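Local coordinates for flagella basal body P-ring formation protein FlgA (Salmonella typhimurium, PDB 3TEE) that takes part in assembly of the flagellar P-ring in the periplasm, where it may act as a modulator of the process and is regarded as a chaperone, at residues Glu21-Leu26 / Asn69-Gly74; Gln1-Gln6 / Glu37-Ser42; Gln103-Thr108 / Gly127-Leu132; Ala78-Ile83 / Asn93-Arg98. All blocks are in the same frame, centred on the assembly; numbering follows the deposited sequence.

Interaction 1: Glu21-Leu26 / Asn69-Gly74; sequences EVVVTL and NVQATG
Val70 stands between Val22 and Val24 on one face of an antiparallel strand pair and touches both with different methyls. The side chains of Val22 and Val70 cross obliquely, their CG1 atoms 3.8 Å apart. Val24 and Val70 instead run abreast, and Val24 CG2 stays 4.2 Å from Val70 CG2. In all three valines CG1 is anti to the backbone N (179° in Val70), and this shared choice lets Val70 offer one branch to each partner. Phe11 of helix 2-14 packs on all three.

The opposite face is mostly polar, with Val23 among Glu21, Thr25, Asn69, Gln71 and Thr73. The extended chain of Gln71 runs alongside Val23, its OE1 4.0 Å from Val23 CB. Thr25 OG1 is hydrogen-bonded, at 2.6 Å, to a water that also lies 3.0 Å from Asn69 O, and a second water joins Thr73 OG1, 2.7 Å away, to the backbone O of Glu21. Asn69 ND2 and Glu21 OE1 have partners beyond the two strands: the first bonds Asn52, the second forms a salt bridge with Arg98.

Between the two faces, Val23 and Gln71 exchange a reciprocal pair of backbone bonds (Val23 N to Gln71 O, 2.9 Å), as do Thr25 and Asn69. The chemistry is that of an amphipathic sheet: methyls packed against helix 2-14 on one side, threonine hydroxyls tied by water to backbone oxygens on the other.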
loop_
_atom_site.group_PDB
_atom_site.type_symbol
_atom_site.label_atom_id
_atom_site.label_comp_id
_atom_site.label_asym_id
_atom_site.label_seq_id
_atom_site.Cartn_x
_atom_site.Cartn_y
_atom_site.Cartn_z
ATOM N N GLU A 21 -11.807 -17.682 9.282
ATOM C CA GLU A 21 -11.795 -18.298 10.618
ATOM C C GLU A 21 -11.460 -17.241 11.676
ATOM O O GLU A 21 -10.306 -16.868 11.850
ATOM C CB GLU A 21 -10.780 -19.442 10.631
ATOM C CG GLU A 21 -10.899 -20.327 11.846
ATOM C CD GLU A 21 -9.929 -21.494 11.828
ATOM O OE1 GLU A 21 -9.371 -21.819 10.753
ATOM O OE2 GLU A 21 -9.742 -22.089 12.904
ATOM N N VAL A 22 -12.489 -16.740 12.354
ATOM C CA VAL A 22 -12.372 -15.641 13.309
ATOM C C VAL A 22 -12.844 -16.109 14.676
ATOM O O VAL A 22 -14.016 -16.483 14.840
ATOM C CB VAL A 22 -13.159 -14.384 12.829
ATOM C CG1 VAL A 22 -13.070 -13.250 13.866
ATOM C CG2 VAL A 22 -12.685 -13.919 11.457
ATOM N N VAL A 23 -11.923 -16.069 15.656
ATOM C CA VAL A 23 -12.187 -16.500 17.025
ATOM C C VAL A 23 -11.992 -15.317 17.939
ATOM O O VAL A 23 -10.924 -14.701 17.929
ATOM C CB VAL A 23 -11.300 -17.711 17.444
ATOM C CG1 VAL A 23 -11.556 -18.105 18.912
ATOM C CG2 VAL A 23 -11.523 -18.909 16.503
ATOM N N VAL A 24 -13.023 -15.005 18.717
ATOM C CA VAL A 24 -13.018 -13.856 19.623
ATOM C C VAL A 24 -12.980 -14.314 21.076
ATOM O O VAL A 24 -13.778 -15.158 21.487
ATOM C CB VAL A 24 -14.201 -12.880 19.326
ATOM C CG1 VAL A 24 -14.179 -11.659 20.268
ATOM C CG2 VAL A 24 -14.186 -12.418 17.865
ATOM N N THR A 25 -12.079 -13.720 21.852
ATOM C CA THR A 25 -11.969 -13.996 23.293
ATOM C C THR A 25 -12.065 -12.689 24.062
ATOM O O THR A 25 -11.309 -11.754 23.773
ATOM C CB THR A 25 -10.631 -14.710 23.601
ATOM O OG1 THR A 25 -10.505 -15.833 22.720
ATOM C CG2 THR A 25 -10.563 -15.207 25.058
ATOM N N LEU A 26 -12.951 -12.629 25.062
ATOM C CA LEU A 26 -13.055 -11.425 25.906
ATOM C C LEU A 26 -11.880 -11.355 26.913
ATOM O O LEU A 26 -11.624 -12.335 27.598
ATOM C CB LEU A 26 -14.401 -11.412 26.637
ATOM C CG LEU A 26 -14.689 -10.149 27.442
ATOM C CD1 LEU A 26 -15.232 -9.021 26.540
ATOM C CD2 LEU A 26 -15.642 -10.455 28.584
ATOM N N ASN A 69 -9.553 -10.230 22.271
ATOM C CA ASN A 69 -8.489 -10.760 21.438
ATOM C C ASN A 69 -9.202 -11.412 20.233
ATOM O O ASN A 69 -10.116 -12.216 20.403
ATOM C CB ASN A 69 -7.621 -11.780 22.177
ATOM C CG ASN A 69 -6.581 -12.376 21.238
ATOM O OD1 ASN A 69 -6.767 -13.453 20.688
ATOM N ND2 ASN A 69 -5.558 -11.614 20.904
ATOM N N VAL A 70 -8.798 -11.031 19.036
ATOM C CA VAL A 70 -9.402 -11.569 17.815
ATOM C C VAL A 70 -8.347 -12.360 17.040
ATOM O O VAL A 70 -7.397 -11.794 16.513
ATOM C CB VAL A 70 -10.036 -10.453 16.951
ATOM C CG1 VAL A 70 -10.654 -11.014 15.664
ATOM C CG2 VAL A 70 -11.052 -9.634 17.749
ATOM N N GLN A 71 -8.530 -13.665 16.972
ATOM C CA GLN A 71 -7.650 -14.526 16.163
ATOM C C GLN A 71 -8.268 -14.580 14.772
ATOM O O GLN A 71 -9.440 -14.940 14.642
ATOM C CB GLN A 71 -7.574 -15.938 16.759
ATOM C CG GLN A 71 -7.012 -15.994 18.177
ATOM C CD GLN A 71 -6.851 -17.407 18.691
ATOM O OE1 GLN A 71 -7.411 -18.373 18.161
ATOM N NE2 GLN A 71 -6.026 -17.570 19.712
ATOM N N ALA A 72 -7.522 -14.162 13.738
ATOM C CA ALA A 72 -8.059 -14.182 12.373
ATOM C C ALA A 72 -7.088 -14.929 11.492
ATOM O O ALA A 72 -5.899 -14.598 11.485
ATOM C CB ALA A 72 -8.286 -12.759 11.850
ATOM N N THR A 73 -7.561 -16.009 10.845
ATOM C CA THR A 73 -6.731 -16.837 9.944
ATOM C C THR A 73 -7.176 -16.548 8.512
ATOM O O THR A 73 -8.370 -16.457 8.240
ATOM C CB THR A 73 -6.785 -18.343 10.312
ATOM O OG1 THR A 73 -6.353 -18.507 11.658
ATOM C CG2 THR A 73 -5.873 -19.214 9.429
ATOM N N GLY A 74 -6.197 -16.345 7.633
ATOM C CA GLY A 74 -6.449 -16.036 6.240
ATOM C C GLY A 74 -5.153 -15.966 5.460
ATOM O O GLY A 74 -4.076 -16.299 5.974
HETATM O O HOH W 1 -8.186 -17.757 13.521
HETATM O O HOH W 2 -9.340 -15.131 20.528
#

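Interaction 2: Gln1-Gln6 / Glu37-Ser42; sequences QDINAQ and EQPAFS
Gln6 sets its CG anti to its own carbonyl carbon (chi1 -70°) and then runs fully extended, a shape that carries its terminal amide out from the first turns of the helix to the backbone of Glu37. Ile3 has CG1 anti to the backbone N, and a chi2 of 83° swings CD1 toward Phe41.

The Gln6 amide is used at both ends. NE2 donates to Glu37 O at 2.8 Å, an almost straight bond (165° at the hydrogen) in which the acceptor lies in the amide plane and the donor approaches nearly along the C=O axis. On the other end, OE1 sits 3.3 Å from Pro39 CD and also takes a weak bond from a water that donates, at 2.9 Å, to Pro39 O. One side chain thus ties the loop down on either side of Gln38.

The apolar half of the contact gathers round the Phe41 ring. Ile3 CD1 reaches its edge, 3.6 Å from CZ, and Gln6 CB comes to the edge as well, 3.8 Å from CE2. Pro39 O lies over the centre of one ring face.

In the fold, this joins the N-terminal end of helix 2-14 to the loop that leads into strand 40-42. Phe41 also meets the ring of Trp10, further along the same helix, and touches Val55 and Ala57 of strand 53-59, while Pro39 packs on Cys59, a member of the Cys36-Cys59 disulfide.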
loop_
_atom_site.group_PDB
_atom_site.type_symbol
_atom_site.label_atom_id
_atom_site.label_comp_id
_atom_site.label_asym_id
_atom_site.label_seq_id
_atom_site.Cartn_x
_atom_site.Cartn_y
_atom_site.Cartn_z
ATOM N N GLN A 1 -23.666 -17.036 26.781
ATOM C CA GLN A 1 -22.858 -17.111 25.558
ATOM C C GLN A 1 -23.270 -16.108 24.453
ATOM O O GLN A 1 -22.648 -16.072 23.404
ATOM C CB GLN A 1 -22.670 -18.567 25.050
ATOM C CG GLN A 1 -23.933 -19.444 25.060
ATOM C CD GLN A 1 -23.670 -20.887 24.675
ATOM O OE1 GLN A 1 -24.027 -21.823 25.403
ATOM N NE2 GLN A 1 -23.073 -21.109 23.505
ATOM N N ASP A 2 -24.264 -15.239 24.764
ATOM C CA ASP A 2 -24.858 -14.176 23.947
ATOM C C ASP A 2 -23.796 -13.190 23.416
ATOM O O ASP A 2 -23.615 -13.128 22.204
ATOM C CB ASP A 2 -25.937 -13.449 24.773
ATOM C CG ASP A 2 -27.029 -12.719 24.018
ATOM O OD1 ASP A 2 -27.553 -13.288 23.033
ATOM O OD2 ASP A 2 -27.464 -11.642 24.499
ATOM N N ILE A 3 -23.077 -12.459 24.300
ATOM C CA ILE A 3 -22.053 -11.480 23.886
ATOM C C ILE A 3 -20.944 -12.088 23.050
ATOM O O ILE A 3 -20.500 -11.485 22.065
ATOM C CB ILE A 3 -21.493 -10.620 25.064
ATOM C CG1 ILE A 3 -20.575 -9.471 24.561
ATOM C CG2 ILE A 3 -20.757 -11.489 26.126
ATOM C CD1 ILE A 3 -21.299 -8.307 24.148
ATOM N N ASN A 4 -20.474 -13.265 23.453
ATOM C CA ASN A 4 -19.399 -13.946 22.751
ATOM C C ASN A 4 -19.833 -14.310 21.307
ATOM O O ASN A 4 -19.089 -14.059 20.364
ATOM C CB ASN A 4 -18.955 -15.182 23.557
ATOM C CG ASN A 4 -17.899 -14.854 24.599
ATOM O OD1 ASN A 4 -16.781 -14.407 24.278
ATOM N ND2 ASN A 4 -18.208 -15.107 25.869
ATOM N N ALA A 5 -21.062 -14.816 21.150
ATOM C CA ALA A 5 -21.639 -15.183 19.843
ATOM C C ALA A 5 -21.813 -13.910 18.961
ATOM O O ALA A 5 -21.506 -13.932 17.778
ATOM C CB ALA A 5 -22.991 -15.858 20.058
ATOM N N GLN A 6 -22.289 -12.812 19.564
ATOM C CA GLN A 6 -22.488 -11.543 18.864
ATOM C C GLN A 6 -21.162 -10.958 18.418
ATOM O O GLN A 6 -21.036 -10.599 17.249
ATOM C CB GLN A 6 -23.235 -10.556 19.779
ATOM C CG GLN A 6 -24.699 -10.936 20.015
ATOM C CD GLN A 6 -25.408 -9.939 20.925
ATOM O OE1 GLN A 6 -24.797 -9.033 21.467
ATOM N NE2 GLN A 6 -26.701 -10.096 21.142
ATOM N N GLU A 37 -29.815 -6.570 25.253
ATOM C CA GLU A 37 -29.917 -7.758 24.398
ATOM C C GLU A 37 -29.080 -7.607 23.120
ATOM O O GLU A 37 -28.443 -8.569 22.687
ATOM C CB GLU A 37 -31.396 -7.924 24.019
ATOM C CG GLU A 37 -31.802 -9.282 23.489
ATOM C CD GLU A 37 -33.295 -9.375 23.245
ATOM O OE1 GLU A 37 -34.072 -9.136 24.198
ATOM O OE2 GLU A 37 -33.689 -9.667 22.093
ATOM N N GLN A 38 -29.130 -6.409 22.493
ATOM C CA GLN A 38 -28.453 -6.173 21.230
ATOM C C GLN A 38 -27.559 -4.914 21.333
ATOM O O GLN A 38 -27.939 -3.858 20.841
ATOM C CB GLN A 38 -29.521 -6.040 20.107
ATOM C CG GLN A 38 -28.935 -6.116 18.685
ATOM C CD GLN A 38 -29.891 -5.623 17.614
ATOM O OE1 GLN A 38 -31.080 -5.369 17.851
ATOM N NE2 GLN A 38 -29.361 -5.367 16.434
ATOM N N PRO A 39 -26.392 -4.983 21.999
ATOM C CA PRO A 39 -25.542 -3.778 22.076
ATOM C C PRO A 39 -25.049 -3.332 20.710
ATOM O O PRO A 39 -24.910 -4.155 19.809
ATOM C CB PRO A 39 -24.363 -4.221 22.949
ATOM C CG PRO A 39 -24.381 -5.700 22.935
ATOM C CD PRO A 39 -25.767 -6.148 22.669
ATOM N N ALA A 40 -24.812 -2.027 20.546
ATOM C CA ALA A 40 -24.228 -1.520 19.305
ATOM C C ALA A 40 -22.703 -1.585 19.496
ATOM O O ALA A 40 -22.180 -0.983 20.431
ATOM C CB ALA A 40 -24.683 -0.087 19.062
ATOM N N PHE A 41 -21.994 -2.302 18.622
ATOM C CA PHE A 41 -20.526 -2.410 18.683
ATOM C C PHE A 41 -19.881 -1.460 17.706
ATOM O O PHE A 41 -20.368 -1.287 16.582
ATOM C CB PHE A 41 -20.025 -3.819 18.319
ATOM C CG PHE A 41 -20.547 -4.919 19.203
ATOM C CD1 PHE A 41 -20.441 -4.833 20.588
ATOM C CD2 PHE A 41 -21.074 -6.083 18.647
ATOM C CE1 PHE A 41 -20.919 -5.858 21.406
ATOM C CE2 PHE A 41 -21.563 -7.105 19.470
ATOM C CZ PHE A 41 -21.483 -6.981 20.843
ATOM N N SER A 42 -18.769 -0.881 18.117
ATOM C CA SER A 42 -18.000 0.019 17.241
ATOM C C SER A 42 -16.546 0.027 17.658
ATOM O O SER A 42 -16.192 -0.336 18.790
ATOM C CB SER A 42 -18.553 1.444 17.251
ATOM O OG SER A 42 -18.500 1.999 18.552
HETATM O O HOH W 3 -25.269 -6.954 19.337
#

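Interaction 3: Gln103-Thr108 / Gly127-Leu132; sequences QLPPRT and GQPVQL
A type II beta turn from Pro105 to Thr108, with Arg107 at a positive phi of 54°, lays its last residue against a second loop and bridges it there once, Thr108 CA standing 4.1 Å from Gln131 CA. Both loops belong to the FlgA family region, probably part of its SAF-like domain, and illustrate how irregular chain can be joined by few but well-directed bonds.

Gln131 does most of the work among the side chains. Extended beyond CG, with its amide turned at chi3 -96°, it reaches across the turn and donates through NE2 to Pro106 O at 2.8 Å. The bond uses a lone pair of that oxygen, and the acceptor lies close to the amide plane of Gln131. The same amide packs against the ring of Pro105, whose CB is 3.5 Å from NE2. A backbone bond from Leu132 N to Arg107 O, 2.9 Å long, holds the next residue of the turn.

Arg107 bends at chi3, and its side chain is set roughly perpendicular to that of Leu132, so that Leu132 CB sits over one face of the guanidinium, 3.6 Å from NH2. At the other end the side chains of Pro105 and Pro129 are likewise turned nearly square to one another, Pro105 CD lying 3.8 Å from Pro129 CG. Thr108 CG2 rests on Pro129 CB.

Within the turn, Thr108 OG1 donates back to Pro105 O at 2.8 Å, approaching from above the carbonyl plane, 36° out of it.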
loop_
_atom_site.group_PDB
_atom_site.type_symbol
_atom_site.label_atom_id
_atom_site.label_comp_id
_atom_site.label_asym_id
_atom_site.label_seq_id
_atom_site.Cartn_x
_atom_site.Cartn_y
_atom_site.Cartn_z
ATOM N N GLN A 103 -0.852 -12.570 13.985
ATOM C CA GLN A 103 0.538 -12.857 14.406
ATOM C C GLN A 103 1.558 -12.390 13.373
ATOM O O GLN A 103 2.764 -12.573 13.562
ATOM C CB GLN A 103 0.729 -14.333 14.764
ATOM C CG GLN A 103 0.032 -14.684 16.088
ATOM C CD GLN A 103 0.018 -16.146 16.395
ATOM O OE1 GLN A 103 0.093 -17.002 15.509
ATOM N NE2 GLN A 103 -0.089 -16.463 17.675
ATOM N N LEU A 104 1.084 -11.761 12.305
ATOM C CA LEU A 104 1.948 -11.291 11.235
ATOM C C LEU A 104 2.755 -10.052 11.633
ATOM O O LEU A 104 2.253 -9.217 12.404
ATOM C CB LEU A 104 1.115 -10.950 9.991
ATOM C CG LEU A 104 0.540 -12.112 9.189
ATOM C CD1 LEU A 104 -0.318 -11.562 8.060
ATOM C CD2 LEU A 104 1.711 -13.017 8.601
ATOM N N PRO A 105 3.946 -9.849 11.014
ATOM C CA PRO A 105 4.714 -8.603 11.285
ATOM C C PRO A 105 3.999 -7.364 10.734
ATOM O O PRO A 105 3.105 -7.524 9.894
ATOM C CB PRO A 105 6.077 -8.852 10.613
ATOM C CG PRO A 105 5.836 -9.906 9.603
ATOM C CD PRO A 105 4.651 -10.736 10.067
ATOM N N PRO A 106 4.359 -6.119 11.175
ATOM C CA PRO A 106 3.644 -4.923 10.698
ATOM C C PRO A 106 3.599 -4.723 9.199
ATOM O O PRO A 106 4.591 -4.966 8.512
ATOM C CB PRO A 106 4.409 -3.767 11.365
ATOM C CG PRO A 106 4.988 -4.352 12.573
ATOM C CD PRO A 106 5.386 -5.746 12.174
ATOM N N ARG A 107 2.440 -4.266 8.702
ATOM C CA ARG A 107 2.204 -3.952 7.294
ATOM C C ARG A 107 2.532 -5.118 6.326
ATOM O O ARG A 107 3.152 -4.905 5.283
ATOM C CB ARG A 107 2.934 -2.654 6.887
ATOM C CG ARG A 107 2.331 -1.384 7.514
ATOM C CD ARG A 107 3.216 -0.175 7.268
ATOM N NE ARG A 107 3.060 0.359 5.914
ATOM C CZ ARG A 107 4.015 0.998 5.244
ATOM N NH1 ARG A 107 5.215 1.172 5.787
ATOM N NH2 ARG A 107 3.784 1.452 4.020
ATOM N N THR A 108 2.115 -6.341 6.683
ATOM C CA THR A 108 2.295 -7.489 5.791
ATOM C C THR A 108 1.267 -7.305 4.682
ATOM O O THR A 108 0.098 -6.997 4.963
ATOM C CB THR A 108 2.083 -8.833 6.531
ATOM O OG1 THR A 108 3.103 -8.978 7.513
ATOM C CG2 THR A 108 2.109 -10.051 5.576
ATOM N N GLY A 127 9.525 -18.165 2.891
ATOM C CA GLY A 127 8.708 -18.214 4.109
ATOM C C GLY A 127 8.490 -16.841 4.738
ATOM O O GLY A 127 7.579 -16.651 5.538
ATOM N N GLN A 128 9.326 -15.883 4.420
ATOM C CA GLN A 128 9.203 -14.534 4.983
ATOM C C GLN A 128 7.877 -13.845 4.560
ATOM O O GLN A 128 7.635 -13.720 3.369
ATOM C CB GLN A 128 10.382 -13.690 4.468
ATOM C CG GLN A 128 10.742 -12.481 5.297
ATOM C CD GLN A 128 12.229 -12.182 5.324
ATOM O OE1 GLN A 128 13.056 -12.678 4.515
ATOM N NE2 GLN A 128 12.595 -11.327 6.255
ATOM N N PRO A 129 7.058 -13.301 5.487
ATOM C CA PRO A 129 5.903 -12.496 5.050
ATOM C C PRO A 129 6.418 -11.238 4.343
ATOM O O PRO A 129 7.445 -10.649 4.752
ATOM C CB PRO A 129 5.205 -12.125 6.373
ATOM C CG PRO A 129 5.700 -13.129 7.371
ATOM C CD PRO A 129 7.135 -13.361 6.962
ATOM N N VAL A 130 5.759 -10.862 3.248
ATOM C CA VAL A 130 6.155 -9.690 2.472
ATOM C C VAL A 130 5.552 -8.451 3.139
ATOM O O VAL A 130 4.321 -8.302 3.177
ATOM C CB VAL A 130 5.769 -9.809 0.975
ATOM C CG1 VAL A 130 6.044 -8.501 0.220
ATOM C CG2 VAL A 130 6.500 -10.984 0.311
ATOM N N GLN A 131 6.412 -7.592 3.686
ATOM C CA GLN A 131 5.970 -6.336 4.315
ATOM C C GLN A 131 6.172 -5.170 3.369
ATOM O O GLN A 131 7.101 -5.191 2.563
ATOM C CB GLN A 131 6.702 -6.081 5.628
ATOM C CG GLN A 131 6.414 -7.126 6.705
ATOM C CD GLN A 131 7.408 -6.958 7.826
ATOM O OE1 GLN A 131 8.436 -7.636 7.874
ATOM N NE2 GLN A 131 7.135 -6.034 8.743
ATOM N N LEU A 132 5.290 -4.159 3.441
ATOM C CA LEU A 132 5.380 -2.935 2.613
ATOM C C LEU A 132 6.731 -2.205 2.774
ATOM O O LEU A 132 7.253 -1.667 1.800
ATOM C CB LEU A 132 4.196 -1.990 2.888
ATOM C CG LEU A 132 2.813 -2.457 2.405
ATOM C CD1 LEU A 132 1.731 -1.528 2.911
ATOM C CD2 LEU A 132 2.740 -2.513 0.879
#

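Interaction 4: Ala78-Ile83 / Asn93-Arg98; sequences AVAAPI and NVTLKR
The carboxamide of Asn93 presents one face to Ile83, whose side chain runs roughly perpendicular to that of Asn93: CG1 lies over the nitrogen, 3.6 Å from ND2, and CD1 is 3.6 Å from Asn93 CG. Round the rim of the amide the bonds are polar. ND2 donates to Lys88 O and to a water at 3.0 Å that in turn donates to Pro82 O, while OD1 accepts from Thr90 N. Held at both ends, the amide has its rotation fixed while its flat face is packed by the Ile83 methylene and methyl. Ile83 CD1 continues past it to Val94 CG1.

The two segments are the arms of a beta hairpin with a long connection, here at the point where regular pairing gives out. Ala78 and Thr95 still form a reciprocal pair, with Ala78 N 2.8 Å from Thr95 O. Beyond them Asn93 O takes Ala80 N at 2.8 Å from well above its carbonyl plane, 61° out of it, and adds a weak bond from Ala81 N.

On the face shared by Ala78 and Thr95, the contacts are between aliphatic carbons. Ala80 CB meets Thr95 CG2 at 3.5 Å, and Ala78 CB lies against the extended aliphatic chain of Lys97, 3.9 Å from its CD.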
loop_
_atom_site.group_PDB
_atom_site.type_symbol
_atom_site.label_atom_id
_atom_site.label_comp_id
_atom_site.label_asym_id
_atom_site.label_seq_id
_atom_site.Cartn_x
_atom_site.Cartn_y
_atom_site.Cartn_z
ATOM N N ALA A 78 3.716 -14.186 1.091
ATOM C CA ALA A 78 4.986 -14.675 1.626
ATOM C C ALA A 78 5.974 -14.914 0.469
ATOM O O ALA A 78 5.575 -15.174 -0.666
ATOM C CB ALA A 78 4.766 -15.989 2.394
ATOM N N VAL A 79 7.261 -14.862 0.776
ATOM C CA VAL A 79 8.349 -15.154 -0.180
ATOM C C VAL A 79 8.345 -16.682 -0.460
ATOM O O VAL A 79 8.231 -17.489 0.483
ATOM C CB VAL A 79 9.687 -14.674 0.405
ATOM C CG1 VAL A 79 10.847 -14.951 -0.555
ATOM C CG2 VAL A 79 9.613 -13.165 0.702
ATOM N N ALA A 80 8.358 -17.060 -1.744
ATOM C CA ALA A 80 8.346 -18.468 -2.175
ATOM C C ALA A 80 9.716 -18.941 -2.689
ATOM O O ALA A 80 9.917 -20.148 -2.814
ATOM C CB ALA A 80 7.300 -18.680 -3.266
ATOM N N ALA A 81 10.613 -18.006 -3.039
ATOM C CA ALA A 81 11.966 -18.331 -3.526
ATOM C C ALA A 81 12.870 -17.216 -3.087
ATOM O O ALA A 81 12.367 -16.109 -2.914
ATOM C CB ALA A 81 11.978 -18.436 -5.060
ATOM N N PRO A 82 14.209 -17.414 -2.968
ATOM C CA PRO A 82 15.078 -16.288 -2.603
ATOM C C PRO A 82 14.920 -15.106 -3.546
ATOM O O PRO A 82 14.788 -15.288 -4.766
ATOM C CB PRO A 82 16.500 -16.895 -2.729
ATOM C CG PRO A 82 16.300 -18.333 -2.472
ATOM C CD PRO A 82 14.995 -18.656 -3.146
ATOM N N ILE A 83 14.875 -13.888 -2.977
ATOM C CA ILE A 83 14.779 -12.670 -3.757
ATOM C C ILE A 83 15.931 -11.771 -3.337
ATOM O O ILE A 83 16.074 -11.481 -2.156
ATOM C CB ILE A 83 13.413 -11.934 -3.599
ATOM C CG1 ILE A 83 12.217 -12.875 -3.823
ATOM C CG2 ILE A 83 13.353 -10.718 -4.552
ATOM C CD1 ILE A 83 10.810 -12.202 -3.464
ATOM N N ASN A 93 8.292 -16.087 -7.246
ATOM C CA ASN A 93 9.011 -15.880 -5.981
ATOM C C ASN A 93 8.201 -15.352 -4.787
ATOM O O ASN A 93 8.767 -15.152 -3.723
ATOM C CB ASN A 93 10.297 -15.079 -6.228
ATOM C CG ASN A 93 10.053 -13.665 -6.698
ATOM O OD1 ASN A 93 8.970 -13.111 -6.516
ATOM N ND2 ASN A 93 11.080 -13.016 -7.224
ATOM N N VAL A 94 6.894 -15.067 -4.980
ATOM C CA VAL A 94 6.001 -14.635 -3.885
ATOM C C VAL A 94 4.692 -15.351 -4.077
ATOM O O VAL A 94 4.230 -15.469 -5.218
ATOM C CB VAL A 94 5.766 -13.100 -3.736
ATOM C CG1 VAL A 94 7.038 -12.363 -3.345
ATOM C CG2 VAL A 94 5.121 -12.495 -4.990
ATOM N N THR A 95 4.084 -15.823 -2.976
ATOM C CA THR A 95 2.816 -16.552 -3.036
ATOM C C THR A 95 1.925 -16.245 -1.838
ATOM O O THR A 95 2.356 -15.650 -0.863
ATOM C CB THR A 95 3.076 -18.077 -3.036
ATOM O OG1 THR A 95 3.703 -18.463 -1.809
ATOM C CG2 THR A 95 3.915 -18.511 -4.184
ATOM N N LEU A 96 0.729 -16.791 -1.871
ATOM C CA LEU A 96 -0.234 -16.669 -0.783
ATOM C C LEU A 96 -0.067 -17.860 0.118
ATOM O O LEU A 96 -0.034 -18.996 -0.346
ATOM C CB LEU A 96 -1.665 -16.628 -1.339
ATOM C CG LEU A 96 -2.146 -15.359 -2.021
ATOM C CD1 LEU A 96 -3.581 -15.547 -2.447
ATOM C CD2 LEU A 96 -2.122 -14.131 -1.070
ATOM N N LYS A 97 0.062 -17.591 1.416
ATOM C CA LYS A 97 0.205 -18.552 2.471
ATOM C C LYS A 97 -0.961 -18.316 3.440
ATOM O O LYS A 97 -1.412 -17.172 3.604
ATOM C CB LYS A 97 1.543 -18.275 3.167
ATOM C CG LYS A 97 2.083 -19.434 3.951
ATOM C CD LYS A 97 3.584 -19.291 4.156
ATOM C CE LYS A 97 4.120 -20.433 4.987
ATOM N NZ LYS A 97 5.585 -20.315 5.205
ATOM N N ARG A 98 -1.439 -19.380 4.086
ATOM C CA ARG A 98 -2.525 -19.296 5.066
ATOM C C ARG A 98 -1.903 -19.225 6.455
ATOM O O ARG A 98 -1.024 -20.024 6.783
ATOM C CB ARG A 98 -3.451 -20.534 4.966
ATOM C CG ARG A 98 -4.612 -20.527 6.003
ATOM C CD ARG A 98 -5.358 -21.883 6.149
ATOM N NE ARG A 98 -6.438 -21.854 7.168
ATOM C CZ ARG A 98 -7.520 -21.096 7.051
ATOM N NH1 ARG A 98 -8.436 -21.082 8.011
ATOM N NH2 ARG A 98 -7.670 -20.304 5.999
HETATM O O HOH W 4 13.720 -14.529 -7.158
#

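Strand 62-79 is the common thread: interaction 1 pairs its middle with strand 21-26, and interaction 4 pairs its end with strand 94-100, their centres about 24 Å apart in one sheet. Arg98 links them through a salt bridge, NH1 to Glu21 OE1 at 3.0 Å. Interaction 3 lies nearer to interaction 4, with centres about 11 Å apart, and the two meet where Gly127 N comes 2.8 Å from Val79 O, a probable hydrogen bond. Interaction 2 adjoins interaction 1, centres about 15 Å apart, its helix covering the valine face and Asn4 OD1 packing 4.2 Å from Val24 O, but its nearest atoms are about 18 Å from those of interactions 3 and 4.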